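Local atomic coordinates of hypothetical protein (Legionella pneumophila subsp. pneumophila, PDB entry 4JX2), a protein that is of unknown function but is probably secreted, contains a DUF5624 domain and is found as an assembly of two copies. Residues V258-V263 with N277-F282; F390-E395 with I406-I411; P121-L126 with S139-L144; I182-S187 with Y219-N224. One frame throughout, in Å; residues are numbered along the deposited sequence.

Interaction 1 of 4, residues V258-V263 with N277-F282; sequences VIIRFV and NWLVPF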
loop_
_atom_site.group_PDB
_atom_site.type_symbol
_atom_site.label_atom_id
_atom_site.label_comp_id
_atom_site.label_asym_id
_atom_site.label_seq_id
_atom_site.Cartn_x
_atom_site.Cartn_y
_atom_site.Cartn_z
ATOM N N VAL A 258 10.910 3.863 12.295
ATOM C CA VAL A 258 9.894 2.800 12.271
ATOM C C VAL A 258 9.561 2.391 10.835
ATOM O O VAL A 258 9.227 3.237 9.992
ATOM C CB VAL A 258 8.618 3.152 13.089
ATOM C CG1 VAL A 258 7.662 1.979 13.160
ATOM C CG2 VAL A 258 8.988 3.586 14.504
ATOM N N ILE A 259 9.671 1.066 10.577
ATOM C CA ILE A 259 9.364 0.400 9.311
ATOM C C ILE A 259 8.255 -0.603 9.582
ATOM O O ILE A 259 8.396 -1.471 10.458
ATOM C CB ILE A 259 10.617 -0.265 8.666
ATOM C CG1 ILE A 259 11.567 0.805 8.087
ATOM C CG2 ILE A 259 10.224 -1.340 7.611
ATOM C CD1 ILE A 259 12.923 0.294 7.759
ATOM N N ILE A 260 7.154 -0.475 8.830
ATOM C CA ILE A 260 6.012 -1.380 8.930
ATOM C C ILE A 260 5.852 -2.136 7.603
ATOM O O ILE A 260 5.562 -1.535 6.571
ATOM C CB ILE A 260 4.711 -0.651 9.361
ATOM C CG1 ILE A 260 4.882 -0.002 10.772
ATOM C CG2 ILE A 260 3.517 -1.615 9.304
ATOM C CD1 ILE A 260 3.837 0.977 11.201
ATOM N N ARG A 261 6.076 -3.453 7.652
ATOM C CA ARG A 261 5.908 -4.436 6.572
ATOM C C ARG A 261 5.203 -5.638 7.225
ATOM O O ARG A 261 5.628 -6.783 7.128
ATOM C CB ARG A 261 7.265 -4.782 5.921
ATOM C CG ARG A 261 7.151 -5.612 4.650
ATOM C CD ARG A 261 8.153 -6.744 4.708
ATOM N NE ARG A 261 8.071 -7.647 3.562
ATOM C CZ ARG A 261 7.354 -8.762 3.542
ATOM N NH1 ARG A 261 6.634 -9.115 4.596
ATOM N NH2 ARG A 261 7.348 -9.533 2.464
ATOM N N PHE A 262 4.140 -5.324 7.965
ATOM C CA PHE A 262 3.340 -6.263 8.732
ATOM C C PHE A 262 2.245 -6.914 7.877
ATOM O O PHE A 262 1.445 -6.224 7.229
ATOM C CB PHE A 262 2.727 -5.534 9.918
ATOM C CG PHE A 262 1.958 -6.422 10.859
ATOM C CD1 PHE A 262 2.601 -7.065 11.913
ATOM C CD2 PHE A 262 0.581 -6.570 10.730
ATOM C CE1 PHE A 262 1.880 -7.834 12.813
ATOM C CE2 PHE A 262 -0.136 -7.374 11.610
ATOM C CZ PHE A 262 0.513 -7.980 12.654
ATOM N N VAL A 263 2.207 -8.258 7.914
ATOM C CA VAL A 263 1.281 -9.085 7.151
ATOM C C VAL A 263 0.401 -9.890 8.112
ATOM O O VAL A 263 0.904 -10.728 8.882
ATOM C CB VAL A 263 1.984 -10.024 6.126
ATOM C CG1 VAL A 263 0.991 -10.524 5.077
ATOM C CG2 VAL A 263 3.192 -9.356 5.472
ATOM N N ASN A 277 -3.981 0.444 9.619
ATOM C CA ASN A 277 -3.005 -0.290 10.412
ATOM C C ASN A 277 -2.892 0.323 11.806
ATOM O O ASN A 277 -2.261 1.373 11.997
ATOM C CB ASN A 277 -1.622 -0.365 9.728
ATOM C CG ASN A 277 -0.778 -1.519 10.241
ATOM O OD1 ASN A 277 -0.636 -1.753 11.447
ATOM N ND2 ASN A 277 -0.266 -2.326 9.348
ATOM N N TRP A 278 -3.452 -0.386 12.800
ATOM C CA TRP A 278 -3.474 0.061 14.187
ATOM C C TRP A 278 -2.100 0.067 14.822
ATOM O O TRP A 278 -1.957 0.585 15.939
ATOM C CB TRP A 278 -4.457 -0.779 15.012
ATOM C CG TRP A 278 -4.161 -2.246 15.014
ATOM C CD1 TRP A 278 -4.737 -3.192 14.229
ATOM C CD2 TRP A 278 -3.205 -2.936 15.843
ATOM N NE1 TRP A 278 -4.175 -4.427 14.481
ATOM C CE2 TRP A 278 -3.254 -4.303 15.488
ATOM C CE3 TRP A 278 -2.315 -2.527 16.863
ATOM C CZ2 TRP A 278 -2.426 -5.264 16.088
ATOM C CZ3 TRP A 278 -1.518 -3.481 17.479
ATOM C CH2 TRP A 278 -1.571 -4.828 17.092
ATOM N N LEU A 279 -1.070 -0.471 14.120
ATOM C CA LEU A 279 0.305 -0.435 14.653
ATOM C C LEU A 279 0.801 0.992 14.709
ATOM O O LEU A 279 1.621 1.316 15.557
ATOM C CB LEU A 279 1.293 -1.288 13.844
ATOM C CG LEU A 279 1.188 -2.793 13.949
ATOM C CD1 LEU A 279 2.101 -3.436 12.967
ATOM C CD2 LEU A 279 1.502 -3.287 15.344
ATOM N N VAL A 280 0.299 1.846 13.796
ATOM C CA VAL A 280 0.692 3.246 13.693
ATOM C C VAL A 280 0.256 3.990 14.983
ATOM O O VAL A 280 1.169 4.430 15.705
ATOM C CB VAL A 280 0.205 3.911 12.383
ATOM C CG1 VAL A 280 0.617 5.384 12.334
ATOM C CG2 VAL A 280 0.738 3.157 11.172
ATOM N N PRO A 281 -1.048 4.078 15.369
ATOM C CA PRO A 281 -1.372 4.730 16.654
ATOM C C PRO A 281 -0.761 3.994 17.868
ATOM O O PRO A 281 -0.369 4.653 18.826
ATOM C CB PRO A 281 -2.900 4.684 16.703
ATOM C CG PRO A 281 -3.292 3.557 15.796
ATOM C CD PRO A 281 -2.276 3.613 14.687
ATOM N N PHE A 282 -0.655 2.644 17.822
ATOM C CA PHE A 282 -0.057 1.841 18.899
ATOM C C PHE A 282 1.411 2.286 19.171
ATOM O O PHE A 282 1.769 2.552 20.331
ATOM C CB PHE A 282 -0.143 0.336 18.573
ATOM C CG PHE A 282 0.596 -0.561 19.535
ATOM C CD1 PHE A 282 0.320 -0.527 20.902
ATOM C CD2 PHE A 282 1.570 -1.437 19.082
ATOM C CE1 PHE A 282 1.034 -1.328 21.795
ATOM C CE2 PHE A 282 2.258 -2.264 19.973
ATOM C CZ PHE A 282 1.992 -2.194 21.323
#
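Strand 257-262, helix 279-286 and strand 296-298 form a beta-alpha-beta unit, and its first strand meets the start of its helix where Ile260 and Phe262 face Asn277, Leu279 and Val280. The strand points Ile260 and Phe262 to the helix and turns Arg261, between them, to the other face of the sheet. Leu279 brings one methyl over the face of the Phe262 ring: CD1 stands 4.0 Å from the ring centroid, 28° off its normal, a CH-pi contact for which a flat ring and a branched aliphatic tip are well matched. With CB of Phe262 directed at the helix, CG anti to the backbone N (chi1 -175°) sets the ring face against that methyl. Ile260 divides its two branches: CD1 lies 3.8 Å from Val280 CG2, the two side chains crossing nearly at right angles, while CG2 passes 3.8 Å from Asn277 ND2. Asn277 suits this position because its amide works at both ends. Its OD1 accepts from Leu279 N at 3.0 Å on an in-plane lone pair, a capping bond for the turn entering the helix, and its ND2 donates to the backbone O of Gly271, so a buried polar group is tied down beside apolar neighbours. Around this packing, strand 257-262 runs parallel to strands 79-84 and 296-298 on its two sides; Phe82 of the former also touches Leu279, and Trp278 reaches helices 223-247 and 386-398.

Interaction 2 of 4, residues F390-E395 with I406-I411; sequences FWMAGE and ISIPGI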
loop_
_atom_site.group_PDB
_atom_site.type_symbol
_atom_site.label_atom_id
_atom_site.label_comp_id
_atom_site.label_asym_id
_atom_site.label_seq_id
_atom_site.Cartn_x
_atom_site.Cartn_y
_atom_site.Cartn_z
ATOM N N PHE A 390 -7.525 0.018 16.921
ATOM C CA PHE A 390 -7.506 1.479 17.090
ATOM C C PHE A 390 -8.089 1.883 18.439
ATOM O O PHE A 390 -7.517 2.753 19.099
ATOM C CB PHE A 390 -8.229 2.203 15.942
ATOM C CG PHE A 390 -7.469 2.159 14.637
ATOM C CD1 PHE A 390 -7.623 1.092 13.757
ATOM C CD2 PHE A 390 -6.604 3.187 14.281
ATOM C CE1 PHE A 390 -6.894 1.031 12.566
ATOM C CE2 PHE A 390 -5.898 3.141 13.068
ATOM C CZ PHE A 390 -6.029 2.050 12.235
ATOM N N TRP A 391 -9.189 1.235 18.874
ATOM C CA TRP A 391 -9.819 1.515 20.178
ATOM C C TRP A 391 -8.930 1.074 21.363
ATOM O O TRP A 391 -8.713 1.870 22.282
ATOM C CB TRP A 391 -11.215 0.860 20.304
ATOM C CG TRP A 391 -11.965 1.405 21.477
ATOM C CD1 TRP A 391 -12.685 2.570 21.522
ATOM C CD2 TRP A 391 -11.928 0.903 22.822
ATOM N NE1 TRP A 391 -13.122 2.805 22.806
ATOM C CE2 TRP A 391 -12.692 1.787 23.622
ATOM C CE3 TRP A 391 -11.338 -0.220 23.429
ATOM C CZ2 TRP A 391 -12.904 1.567 24.992
ATOM C CZ3 TRP A 391 -11.527 -0.421 24.787
ATOM C CH2 TRP A 391 -12.320 0.455 25.550
HETATM N N MSE A 392 -8.461 -0.199 21.369
HETATM C CA MSE A 392 -7.646 -0.722 22.462
HETATM C C MSE A 392 -6.299 0.035 22.585
HETATM O O MSE A 392 -5.859 0.240 23.707
HETATM C CB MSE A 392 -7.454 -2.246 22.351
HETATM C CG MSE A 392 -6.751 -2.877 23.577
HETATM SE SE MSE A 392 -7.614 -2.541 25.316
HETATM C CE MSE A 392 -8.999 -3.924 25.313
ATOM N N ALA A 393 -5.677 0.495 21.479
ATOM C CA ALA A 393 -4.434 1.271 21.577
ATOM C C ALA A 393 -4.694 2.588 22.315
ATOM O O ALA A 393 -3.941 2.934 23.216
ATOM C CB ALA A 393 -3.859 1.538 20.199
ATOM N N GLY A 394 -5.802 3.255 21.987
ATOM C CA GLY A 394 -6.209 4.509 22.603
ATOM C C GLY A 394 -6.591 4.383 24.061
ATOM O O GLY A 394 -6.187 5.229 24.873
ATOM N N GLU A 395 -7.373 3.330 24.403
ATOM C CA GLU A 395 -7.798 3.053 25.786
ATOM C C GLU A 395 -6.596 2.777 26.669
ATOM O O GLU A 395 -6.491 3.358 27.752
ATOM C CB GLU A 395 -8.794 1.869 25.831
ATOM C CG GLU A 395 -9.269 1.469 27.231
ATOM C CD GLU A 395 -10.295 2.356 27.901
ATOM O OE1 GLU A 395 -10.587 3.440 27.354
ATOM O OE2 GLU A 395 -10.807 1.967 28.976
ATOM N N ILE A 406 -8.819 -0.100 32.647
ATOM C CA ILE A 406 -9.494 -0.145 31.351
ATOM C C ILE A 406 -10.844 -0.873 31.387
ATOM O O ILE A 406 -11.073 -1.752 32.223
ATOM C CB ILE A 406 -8.565 -0.782 30.268
ATOM C CG1 ILE A 406 -8.358 -2.299 30.473
ATOM C CG2 ILE A 406 -7.243 -0.016 30.139
ATOM C CD1 ILE A 406 -8.038 -3.078 29.220
ATOM N N SER A 407 -11.725 -0.511 30.440
ATOM C CA SER A 407 -13.000 -1.212 30.231
ATOM C C SER A 407 -12.858 -2.016 28.960
ATOM O O SER A 407 -12.068 -1.633 28.094
ATOM C CB SER A 407 -14.182 -0.258 30.164
ATOM O OG SER A 407 -13.974 0.750 29.197
ATOM N N ILE A 408 -13.523 -3.184 28.884
ATOM C CA ILE A 408 -13.368 -4.043 27.707
ATOM C C ILE A 408 -14.738 -4.355 27.065
ATOM O O ILE A 408 -15.430 -5.270 27.535
ATOM C CB ILE A 408 -12.557 -5.353 28.035
ATOM C CG1 ILE A 408 -11.273 -5.050 28.855
ATOM C CG2 ILE A 408 -12.238 -6.131 26.758
ATOM C CD1 ILE A 408 -10.711 -6.163 29.464
ATOM N N PRO A 409 -15.110 -3.636 25.972
ATOM C CA PRO A 409 -16.366 -3.941 25.268
ATOM C C PRO A 409 -16.447 -5.409 24.849
ATOM O O PRO A 409 -15.481 -5.965 24.331
ATOM C CB PRO A 409 -16.311 -3.002 24.059
ATOM C CG PRO A 409 -15.493 -1.823 24.546
ATOM C CD PRO A 409 -14.397 -2.526 25.304
ATOM N N GLY A 410 -17.583 -6.035 25.149
ATOM C CA GLY A 410 -17.827 -7.451 24.885
ATOM C C GLY A 410 -17.424 -8.359 26.039
ATOM O O GLY A 410 -17.657 -9.567 25.981
ATOM N N ILE A 411 -16.799 -7.782 27.100
ATOM C CA ILE A 411 -16.344 -8.490 28.295
ATOM C C ILE A 411 -16.934 -7.828 29.542
ATOM O O ILE A 411 -17.676 -8.470 30.289
ATOM C CB ILE A 411 -14.788 -8.577 28.369
ATOM C CG1 ILE A 411 -14.179 -9.280 27.116
ATOM C CG2 ILE A 411 -14.329 -9.240 29.688
ATOM C CD1 ILE A 411 -14.552 -10.751 26.948
HETATM O O HOH W 1 -12.745 3.125 30.494
#
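Trp391 of helix 386-398 lies against Pro409 of the following loop, and with Met392, Ile406 and Ile408 this pair makes the dense part of the contact. Pro409 CG sits over one face of the six-membered ring, 4.2 Å from its centroid and 17° off the normal, a CH-pi contact that suits the compact, conformationally restricted proline ring, whose C-H groups can lie on an indole. The backbone O of Ser407 lies at the ring edge, near its plane, 3.3 Å from Trp391 CH2. The opposite face is backed by CB of Glu395, one turn along the helix. Beside the indole, Met392, a selenomethionine, bends at chi2 and chi3 so that SE lies 4.0 Å from Ile406 CD1, while CE approaches Ile408 CG2; its flexible chain can follow two branched neighbours. Toward the N and OG of Ser407, which is partly exposed, the contact becomes polar and hydrated. Glu395 OE2 accepts from Ser407 N at 3.0 Å with an N-H...O angle of 168°, on the anti side of the carboxylate and 20° out of its plane. A water donates to the same OE2 at 2.7 Å and also bonds Ser407 OG. The carboxylate's other oxygen has a weak hydrogen bond with Tyr358. The whole is a helix-to-loop packing: an irregular chain folds back over the helix it has just left, fastened by a backbone N-H to a helix carboxylate and laid against one face and the edge of a tryptophan.

Interaction 3 of 4, residues P121-L126 with S139-L144; sequences PALMYL and SQMENL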
loop_
_atom_site.group_PDB
_atom_site.type_symbol
_atom_site.label_atom_id
_atom_site.label_comp_id
_atom_site.label_asym_id
_atom_site.label_seq_id
_atom_site.Cartn_x
_atom_site.Cartn_y
_atom_site.Cartn_z
ATOM N N PRO A 121 -17.116 -15.978 11.397
ATOM C CA PRO A 121 -16.733 -16.028 9.963
ATOM C C PRO A 121 -16.826 -17.427 9.353
ATOM O O PRO A 121 -17.261 -17.550 8.206
ATOM C CB PRO A 121 -15.286 -15.529 9.970
ATOM C CG PRO A 121 -15.230 -14.624 11.161
ATOM C CD PRO A 121 -16.068 -15.303 12.195
ATOM N N ALA A 122 -16.453 -18.481 10.123
ATOM C CA ALA A 122 -16.555 -19.888 9.679
ATOM C C ALA A 122 -17.991 -20.229 9.265
ATOM O O ALA A 122 -18.205 -20.765 8.169
ATOM C CB ALA A 122 -16.098 -20.830 10.782
ATOM N N LEU A 123 -18.973 -19.869 10.124
ATOM C CA LEU A 123 -20.385 -20.121 9.868
ATOM C C LEU A 123 -20.886 -19.314 8.669
ATOM O O LEU A 123 -21.667 -19.851 7.866
ATOM C CB LEU A 123 -21.227 -19.852 11.117
ATOM C CG LEU A 123 -21.193 -20.959 12.172
ATOM C CD1 LEU A 123 -21.888 -20.520 13.431
ATOM C CD2 LEU A 123 -21.786 -22.286 11.636
HETATM N N MSE A 124 -20.398 -18.056 8.518
HETATM C CA MSE A 124 -20.722 -17.177 7.373
HETATM C C MSE A 124 -20.265 -17.829 6.055
HETATM O O MSE A 124 -21.029 -17.893 5.087
HETATM C CB MSE A 124 -20.063 -15.802 7.528
HETATM C CG MSE A 124 -20.686 -14.940 8.589
HETATM SE SE MSE A 124 -19.523 -13.399 8.966
HETATM C CE MSE A 124 -19.813 -13.251 10.902
ATOM N N TYR A 125 -19.033 -18.369 6.062
ATOM C CA TYR A 125 -18.414 -19.069 4.943
ATOM C C TYR A 125 -19.208 -20.311 4.593
ATOM O O TYR A 125 -19.424 -20.568 3.408
ATOM C CB TYR A 125 -16.953 -19.432 5.273
ATOM C CG TYR A 125 -15.923 -18.334 5.062
ATOM C CD1 TYR A 125 -16.215 -17.003 5.361
ATOM C CD2 TYR A 125 -14.631 -18.638 4.652
ATOM C CE1 TYR A 125 -15.262 -15.994 5.201
ATOM C CE2 TYR A 125 -13.663 -17.639 4.508
ATOM C CZ TYR A 125 -13.992 -16.315 4.761
ATOM O OH TYR A 125 -13.056 -15.325 4.604
ATOM N N LEU A 126 -19.686 -21.054 5.614
ATOM C CA LEU A 126 -20.485 -22.275 5.424
ATOM C C LEU A 126 -21.827 -21.961 4.738
ATOM O O LEU A 126 -22.244 -22.729 3.864
ATOM C CB LEU A 126 -20.700 -23.022 6.751
ATOM C CG LEU A 126 -19.461 -23.732 7.325
ATOM C CD1 LEU A 126 -19.681 -24.107 8.752
ATOM C CD2 LEU A 126 -19.095 -24.961 6.525
ATOM N N SER A 139 -20.440 -31.597 6.077
ATOM C CA SER A 139 -19.330 -32.340 6.682
ATOM C C SER A 139 -18.384 -31.395 7.415
ATOM O O SER A 139 -17.897 -31.758 8.477
ATOM C CB SER A 139 -18.591 -33.179 5.649
ATOM O OG SER A 139 -18.101 -32.380 4.588
ATOM N N GLN A 140 -18.177 -30.178 6.888
ATOM C CA GLN A 140 -17.335 -29.152 7.528
ATOM C C GLN A 140 -17.991 -28.668 8.820
ATOM O O GLN A 140 -17.288 -28.504 9.822
ATOM C CB GLN A 140 -17.073 -27.962 6.593
ATOM C CG GLN A 140 -16.131 -28.239 5.416
ATOM C CD GLN A 140 -14.662 -28.279 5.787
ATOM O OE1 GLN A 140 -14.254 -28.020 6.911
ATOM N NE2 GLN A 140 -13.832 -28.640 4.848
HETATM N N MSE A 141 -19.345 -28.484 8.815
HETATM C CA MSE A 141 -20.075 -28.059 10.006
HETATM C C MSE A 141 -20.069 -29.151 11.077
HETATM O O MSE A 141 -19.867 -28.835 12.257
HETATM C CB MSE A 141 -21.512 -27.639 9.700
HETATM C CG MSE A 141 -22.104 -26.811 10.838
HETATM SE SE MSE A 141 -23.981 -26.438 10.680
HETATM C CE MSE A 141 -23.867 -24.805 9.795
ATOM N N GLU A 142 -20.252 -30.432 10.672
ATOM C CA GLU A 142 -20.225 -31.554 11.612
ATOM C C GLU A 142 -18.881 -31.564 12.390
ATOM O O GLU A 142 -18.865 -31.736 13.612
ATOM C CB GLU A 142 -20.444 -32.869 10.867
ATOM C CG GLU A 142 -20.500 -34.097 11.775
ATOM C CD GLU A 142 -19.204 -34.652 12.361
ATOM O OE1 GLU A 142 -18.136 -34.563 11.703
ATOM O OE2 GLU A 142 -19.269 -35.190 13.491
ATOM N N ASN A 143 -17.766 -31.370 11.665
ATOM C CA ASN A 143 -16.429 -31.355 12.225
ATOM C C ASN A 143 -16.222 -30.122 13.093
ATOM O O ASN A 143 -15.660 -30.244 14.185
ATOM C CB ASN A 143 -15.404 -31.419 11.117
ATOM C CG ASN A 143 -14.019 -31.408 11.650
ATOM O OD1 ASN A 143 -13.517 -32.430 12.164
ATOM N ND2 ASN A 143 -13.412 -30.224 11.595
ATOM N N LEU A 144 -16.694 -28.944 12.619
ATOM C CA LEU A 144 -16.635 -27.693 13.361
ATOM C C LEU A 144 -17.362 -27.861 14.713
ATOM O O LEU A 144 -16.790 -27.508 15.748
ATOM C CB LEU A 144 -17.232 -26.538 12.543
ATOM C CG LEU A 144 -17.066 -25.136 13.149
ATOM C CD1 LEU A 144 -15.599 -24.779 13.358
ATOM C CD2 LEU A 144 -17.706 -24.089 12.272
#
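Leu126 and Leu144 meet between two neighbouring helices, with Leu126 CD1 4.0 Å from Leu144 CD2. The same Leu144 methyl touches Ala122 CB at 3.9 Å, so it lies against two residues spaced one turn apart; the small alanine suits the approach of the long leucine. Leu126 spreads its other branch, CD2, to 3.6 Å from Gln140 CB, and the two side chains cross nearly at right angles. Further round, Met141, a selenomethionine, runs extended through chi2 and bends at chi3, which carries its CE to 3.8 Å from Leu123 CD2. The helices behind these side chains run nearly antiparallel: the axes of the two segments approach to 10.8 Å, their directions at 160°, a spacing that interposed leucine and methionine can fill. Gln140 touches through its CB alone: bent at chi2, its amide leads away, and NE2 donates to the backbone O of Ile54 of the second subunit. On another side, Met193 of helix 175-197 touches Leu123, Met141 and Leu144, and Phe203 packs on Leu126 and Met141. Because no hydrogen bond links the two segments, they associate by apolar packing, while polar bonding turns outward: Gln140 and, weakly, Asn143 bond to the second subunit.

Interaction 4 of 4, residues I182-S187 with Y219-N224; sequences IDYACS and YPIPYN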
loop_
_atom_site.group_PDB
_atom_site.type_symbol
_atom_site.label_atom_id
_atom_site.label_comp_id
_atom_site.label_asym_id
_atom_site.label_seq_id
_atom_site.Cartn_x
_atom_site.Cartn_y
_atom_site.Cartn_z
ATOM N N ILE A 182 -16.309 -18.215 27.084
ATOM C CA ILE A 182 -15.913 -19.279 26.154
ATOM C C ILE A 182 -16.905 -20.453 26.308
ATOM O O ILE A 182 -17.325 -21.043 25.307
ATOM C CB ILE A 182 -14.429 -19.697 26.328
ATOM C CG1 ILE A 182 -13.502 -18.556 25.880
ATOM C CG2 ILE A 182 -14.101 -20.980 25.536
ATOM C CD1 ILE A 182 -12.265 -18.436 26.631
ATOM N N ASP A 183 -17.330 -20.735 27.551
ATOM C CA ASP A 183 -18.319 -21.768 27.829
ATOM C C ASP A 183 -19.653 -21.432 27.110
ATOM O O ASP A 183 -20.175 -22.267 26.364
ATOM C CB ASP A 183 -18.512 -21.925 29.335
ATOM C CG ASP A 183 -19.340 -23.139 29.690
ATOM O OD1 ASP A 183 -18.851 -24.276 29.482
ATOM O OD2 ASP A 183 -20.494 -22.961 30.131
ATOM N N TYR A 184 -20.147 -20.189 27.292
ATOM C CA TYR A 184 -21.348 -19.634 26.658
ATOM C C TYR A 184 -21.257 -19.705 25.118
ATOM O O TYR A 184 -22.227 -20.100 24.452
ATOM C CB TYR A 184 -21.555 -18.164 27.098
ATOM C CG TYR A 184 -22.715 -17.486 26.402
ATOM C CD1 TYR A 184 -24.033 -17.763 26.764
ATOM C CD2 TYR A 184 -22.500 -16.577 25.365
ATOM C CE1 TYR A 184 -25.104 -17.146 26.122
ATOM C CE2 TYR A 184 -23.566 -15.957 24.710
ATOM C CZ TYR A 184 -24.866 -16.235 25.105
ATOM O OH TYR A 184 -25.919 -15.642 24.462
ATOM N N ALA A 185 -20.092 -19.289 24.567
ATOM C CA ALA A 185 -19.808 -19.268 23.138
ATOM C C ALA A 185 -19.877 -20.670 22.550
ATOM O O ALA A 185 -20.567 -20.869 21.549
ATOM C CB ALA A 185 -18.444 -18.656 22.889
ATOM N N CYS A 186 -19.218 -21.653 23.192
ATOM C CA CYS A 186 -19.231 -23.049 22.740
ATOM C C CYS A 186 -20.646 -23.612 22.777
ATOM O O CYS A 186 -21.088 -24.229 21.807
ATOM C CB CYS A 186 -18.272 -23.904 23.561
ATOM S SG CYS A 186 -16.528 -23.475 23.335
ATOM N N SER A 187 -21.361 -23.362 23.879
ATOM C CA SER A 187 -22.730 -23.825 24.083
ATOM C C SER A 187 -23.680 -23.224 23.010
ATOM O O SER A 187 -24.466 -23.956 22.405
ATOM C CB SER A 187 -23.188 -23.461 25.493
ATOM O OG SER A 187 -24.480 -23.973 25.767
ATOM N N TYR A 219 -29.963 -18.187 24.021
ATOM C CA TYR A 219 -28.680 -17.506 24.157
ATOM C C TYR A 219 -28.873 -16.004 23.828
ATOM O O TYR A 219 -28.595 -15.572 22.706
ATOM C CB TYR A 219 -27.633 -18.202 23.263
ATOM C CG TYR A 219 -27.429 -19.658 23.624
ATOM C CD1 TYR A 219 -26.584 -20.027 24.666
ATOM C CD2 TYR A 219 -28.082 -20.672 22.924
ATOM C CE1 TYR A 219 -26.399 -21.368 25.010
ATOM C CE2 TYR A 219 -27.898 -22.017 23.252
ATOM C CZ TYR A 219 -27.063 -22.359 24.305
ATOM O OH TYR A 219 -26.884 -23.682 24.654
ATOM N N PRO A 220 -29.387 -15.207 24.802
ATOM C CA PRO A 220 -29.727 -13.796 24.520
ATOM C C PRO A 220 -28.566 -12.855 24.209
ATOM O O PRO A 220 -28.819 -11.851 23.548
ATOM C CB PRO A 220 -30.457 -13.345 25.793
ATOM C CG PRO A 220 -30.015 -14.274 26.833
ATOM C CD PRO A 220 -29.840 -15.582 26.154
ATOM N N ILE A 221 -27.337 -13.140 24.681
ATOM C CA ILE A 221 -26.175 -12.316 24.346
ATOM C C ILE A 221 -25.796 -12.663 22.901
ATOM O O ILE A 221 -25.475 -13.823 22.619
ATOM C CB ILE A 221 -24.978 -12.482 25.321
ATOM C CG1 ILE A 221 -25.372 -12.161 26.776
ATOM C CG2 ILE A 221 -23.787 -11.614 24.865
ATOM C CD1 ILE A 221 -24.574 -12.968 27.828
ATOM N N PRO A 222 -25.848 -11.704 21.956
ATOM C CA PRO A 222 -25.467 -12.034 20.566
ATOM C C PRO A 222 -24.065 -12.633 20.460
ATOM O O PRO A 222 -23.190 -12.265 21.250
ATOM C CB PRO A 222 -25.492 -10.670 19.862
ATOM C CG PRO A 222 -26.388 -9.832 20.683
ATOM C CD PRO A 222 -26.223 -10.282 22.100
ATOM N N TYR A 223 -23.821 -13.503 19.449
ATOM C CA TYR A 223 -22.467 -14.007 19.201
ATOM C C TYR A 223 -21.581 -12.847 18.730
ATOM O O TYR A 223 -20.363 -12.892 18.924
ATOM C CB TYR A 223 -22.418 -15.174 18.203
ATOM C CG TYR A 223 -21.138 -15.954 18.378
ATOM C CD1 TYR A 223 -21.006 -16.891 19.401
ATOM C CD2 TYR A 223 -20.022 -15.695 17.581
ATOM C CE1 TYR A 223 -19.804 -17.565 19.615
ATOM C CE2 TYR A 223 -18.811 -16.358 17.790
ATOM C CZ TYR A 223 -18.708 -17.290 18.811
ATOM O OH TYR A 223 -17.532 -17.962 19.020
ATOM N N ASN A 224 -22.208 -11.790 18.150
ATOM C CA ASN A 224 -21.568 -10.540 17.755
ATOM C C ASN A 224 -20.751 -9.973 18.937
ATOM O O ASN A 224 -19.623 -9.540 18.731
ATOM C CB ASN A 224 -22.633 -9.534 17.329
ATOM C CG ASN A 224 -23.288 -9.700 15.970
ATOM O OD1 ASN A 224 -22.721 -10.186 14.998
ATOM N ND2 ASN A 224 -24.481 -9.168 15.843
#
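The chain leading into helix 223-247 runs past one side of helix 175-197, bringing the CA atoms of Ala185 and Tyr223 to 7.1 Å. Tyr184 reaches across with CG anti to the backbone N (chi1 175°), and its OH donates to the backbone O of Ile221 at 2.6 Å, in the carbonyl plane on a lone pair. A tyrosine is apt here, long enough to span the gap and polar at its far end. Ile221 also sets CD1 over one face of this ring. Tyr219 comes the other way, sliding past Tyr184 in an offset edge-to-face pair: the edge of Tyr219 is directed to the face of Tyr184, with planes at 64° and centroids 5.7 Å apart. Its hydroxyl donates to Ser187 OG at 2.7 Å and is also bonded to Asn191 ND2, while Ser187 OG bonds the backbone O of Pro427, which joins the C-terminal tail to this contact. Ala185, small enough to admit a ring, places CB 3.7 Å from Tyr223 CE1; the Tyr223 hydroxyl bonds the backbone O of Ile116. This is helix-to-loop packing in a helical region: the link between helices 205-213 and 223-247 is held on helix 175-197 by two oppositely directed tyrosines, each anchored by its hydroxyl on the facing segment.

All four contacts are buried, but interaction 1 lies nearest the centre of the chain, about 7 Å from it centre to centre, whereas interactions 3 and 4 are each about 25 Å out. Interactions 1 and 2 touch directly, with Phe390 packed on Asn277, Trp278 and Pro281. Interaction 2, which no other chain touches, has a partly exposed edge at Ser407; interaction 3 lies beside the second subunit, with Gln140 partly exposed. Helix 175-197 carries one side of interaction 4 and packs on interaction 3. Helix 223-247 borders interactions 1, 2 and 3, and its first part belongs to interaction 4. Interactions 1 and 3 have no hydrogen bond across, interaction 2 adds a carboxylate and water, and interaction 4 relies on tyrosine hydroxyls.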